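3-dehydroquinate dehydratase (Zymomonas mobilis subsp. mobilis, PDB 6SMF) probably catalyses the trans-dehydration of 3-dehydroquinate to 3-dehydroshikimate through an enolate intermediate, the third step of chorismate biosynthesis. Local coordinates at residues A[7-12]-A[71-76]. Numbering follows the deposited sequence.
Sequences KPTIFI and QAVKAK
K76, T9 and A75 carry most of the meeting between the start of strand 9-14 and the loop that follows helix 60-72. One backbone hydrogen bond fixes their level: K76 N donates to T9 O over 3.0 Å, nearly straight at 163°. A75 CA lies 3.6 Å beyond the same oxygen, T9 O, so a short turn of main chain is pressed against the edge of the strand.

Beyond the bond the side chains divide. K76 has CG anti to its backbone N (chi1 -174°), and its aliphatic part runs past the proline ring of P8, with CD 3.9 Å from P8 CB. Bends at chi3 and chi4 then lead the amine away from the strand, to a hydrogen bond with L149 O at the chain's C-terminus. Further along, the methyl of A75 rests against both T9 and F11, two residues apart on the strand: its CB is 4.0 Å from T9 OG1 and 3.9 Å from F11 CD1. V73 reaches the next ring atom, CG1 to F11 CE1 at 4.1 Å, its side chain crossing that of F11 at about a right angle. Both methyls meet the ring obliquely.

The loop can turn so abruptly because K74 adopts positive phi (49°) in a Schellman motif that ends the helix, after which A75 and K76 lead into strand 77-81. Backbone hydrogen bonds join F11 to I79 of that strand, and P8, I10 and I12 to T51 and E53 of the other neighbour, strand 51-56. The contact thus illustrates the helix-to-strand return of a beta-alpha-beta crossover in the parallel, flavodoxin-like sheet of type II dehydroquinases: the connection 51-56, 60-72, 77-81 crosses over strand 9-14, and the new strand pairs with its far side.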
loop_
_atom_site.group_PDB
_atom_site.type_symbol
_atom_site.label_atom_id
_atom_site.label_comp_id
_atom_site.label_asym_id
_atom_site.label_seq_id
_atom_site.Cartn_x
_atom_site.Cartn_y
_atom_site.Cartn_z
ATOM N N LYS A 7 23.889 -33.265 -31.155
ATOM C CA LYS A 7 23.945 -33.036 -29.696
ATOM C C LYS A 7 22.806 -32.044 -29.359
ATOM O O LYS A 7 22.524 -31.072 -30.080
ATOM C CB LYS A 7 25.400 -32.702 -29.331
ATOM N N PRO A 8 22.032 -32.298 -28.277
ATOM C CA PRO A 8 21.048 -31.343 -27.796
ATOM C C PRO A 8 21.729 -29.978 -27.662
ATOM O O PRO A 8 22.848 -29.943 -27.224
ATOM C CB PRO A 8 20.613 -31.872 -26.414
ATOM C CG PRO A 8 21.029 -33.322 -26.374
ATOM C CD PRO A 8 22.067 -33.518 -27.461
ATOM N N THR A 9 21.071 -28.899 -28.080
ATOM C CA THR A 9 21.631 -27.533 -27.942
ATOM C C THR A 9 20.937 -26.825 -26.760
ATOM O O THR A 9 19.712 -26.968 -26.569
ATOM C CB THR A 9 21.652 -26.794 -29.289
ATOM O OG1 THR A 9 20.527 -25.913 -29.309
ATOM C CG2 THR A 9 21.692 -27.711 -30.500
ATOM N N ILE A 10 21.712 -26.143 -25.924
ATOM C CA ILE A 10 21.173 -25.389 -24.758
ATOM C C ILE A 10 21.579 -23.928 -24.908
ATOM O O ILE A 10 22.785 -23.656 -24.832
ATOM C CB ILE A 10 21.672 -26.000 -23.443
ATOM C CG1 ILE A 10 21.046 -27.362 -23.165
ATOM C CG2 ILE A 10 21.416 -25.066 -22.292
ATOM C CD1 ILE A 10 21.787 -28.124 -22.082
ATOM N N PHE A 11 20.610 -23.042 -25.121
ATOM C CA PHE A 11 20.807 -21.576 -25.129
ATOM C C PHE A 11 21.122 -21.111 -23.698
ATOM O O PHE A 11 20.516 -21.584 -22.696
ATOM C CB PHE A 11 19.560 -20.885 -25.673
ATOM C CG PHE A 11 19.461 -20.878 -27.175
ATOM C CD1 PHE A 11 19.497 -22.056 -27.888
ATOM C CD2 PHE A 11 19.322 -19.685 -27.874
ATOM C CE1 PHE A 11 19.437 -22.038 -29.270
ATOM C CE2 PHE A 11 19.212 -19.674 -29.254
ATOM C CZ PHE A 11 19.307 -20.849 -29.945
ATOM N N ILE A 12 22.114 -20.232 -23.600
ATOM C CA ILE A 12 22.497 -19.550 -22.342
ATOM C C ILE A 12 22.486 -18.067 -22.671
ATOM O O ILE A 12 23.338 -17.639 -23.485
ATOM C CB ILE A 12 23.858 -20.035 -21.849
ATOM C CG1 ILE A 12 23.885 -21.560 -21.696
ATOM C CG2 ILE A 12 24.232 -19.318 -20.565
ATOM C CD1 ILE A 12 25.195 -22.113 -21.152
ATOM N N GLN A 71 12.909 -21.889 -29.192
ATOM C CA GLN A 71 11.787 -22.833 -29.447
ATOM C C GLN A 71 11.798 -23.293 -30.909
ATOM O O GLN A 71 11.487 -24.476 -31.142
ATOM C CB GLN A 71 10.414 -22.268 -29.096
ATOM C CG GLN A 71 9.448 -23.385 -28.724
ATOM C CD GLN A 71 8.025 -22.924 -28.871
ATOM O OE1 GLN A 71 7.745 -22.015 -29.659
ATOM N NE2 GLN A 71 7.120 -23.544 -28.124
ATOM N N ALA A 72 12.154 -22.405 -31.844
ATOM C CA ALA A 72 12.088 -22.614 -33.317
ATOM C C ALA A 72 13.084 -23.700 -33.735
ATOM O O ALA A 72 12.884 -24.363 -34.746
ATOM C CB ALA A 72 12.395 -21.318 -34.022
ATOM N N VAL A 73 14.125 -23.862 -32.931
ATOM C CA VAL A 73 15.354 -24.661 -33.193
ATOM C C VAL A 73 15.267 -25.941 -32.347
ATOM O O VAL A 73 16.228 -26.727 -32.344
ATOM C CB VAL A 73 16.542 -23.729 -32.874
ATOM C CG1 VAL A 73 17.659 -24.387 -32.078
ATOM C CG2 VAL A 73 17.047 -23.042 -34.145
ATOM N N LYS A 74 14.130 -26.123 -31.660
ATOM C CA LYS A 74 13.815 -27.240 -30.727
ATOM C C LYS A 74 14.956 -27.452 -29.726
ATOM O O LYS A 74 15.253 -28.620 -29.395
ATOM C CB LYS A 74 13.521 -28.505 -31.523
ATOM C CG LYS A 74 12.579 -28.297 -32.701
ATOM C CD LYS A 74 11.156 -28.768 -32.500
ATOM C CE LYS A 74 10.724 -29.538 -33.729
ATOM N NZ LYS A 74 9.495 -30.317 -33.471
ATOM N N ALA A 75 15.558 -26.365 -29.237
ATOM C CA ALA A 75 16.574 -26.409 -28.156
ATOM C C ALA A 75 16.020 -27.201 -26.969
ATOM O O ALA A 75 14.778 -27.201 -26.747
ATOM C CB ALA A 75 16.970 -25.018 -27.734
ATOM N N LYS A 76 16.915 -27.843 -26.225
ATOM C CA LYS A 76 16.548 -28.733 -25.098
ATOM C C LYS A 76 16.171 -27.890 -23.876
ATOM O O LYS A 76 15.307 -28.352 -23.098
ATOM C CB LYS A 76 17.708 -29.638 -24.697
ATOM C CG LYS A 76 17.301 -30.658 -23.650
ATOM C CD LYS A 76 18.375 -31.597 -23.256
ATOM C CE LYS A 76 17.901 -33.037 -23.105
ATOM N NZ LYS A 76 17.223 -33.233 -21.808
#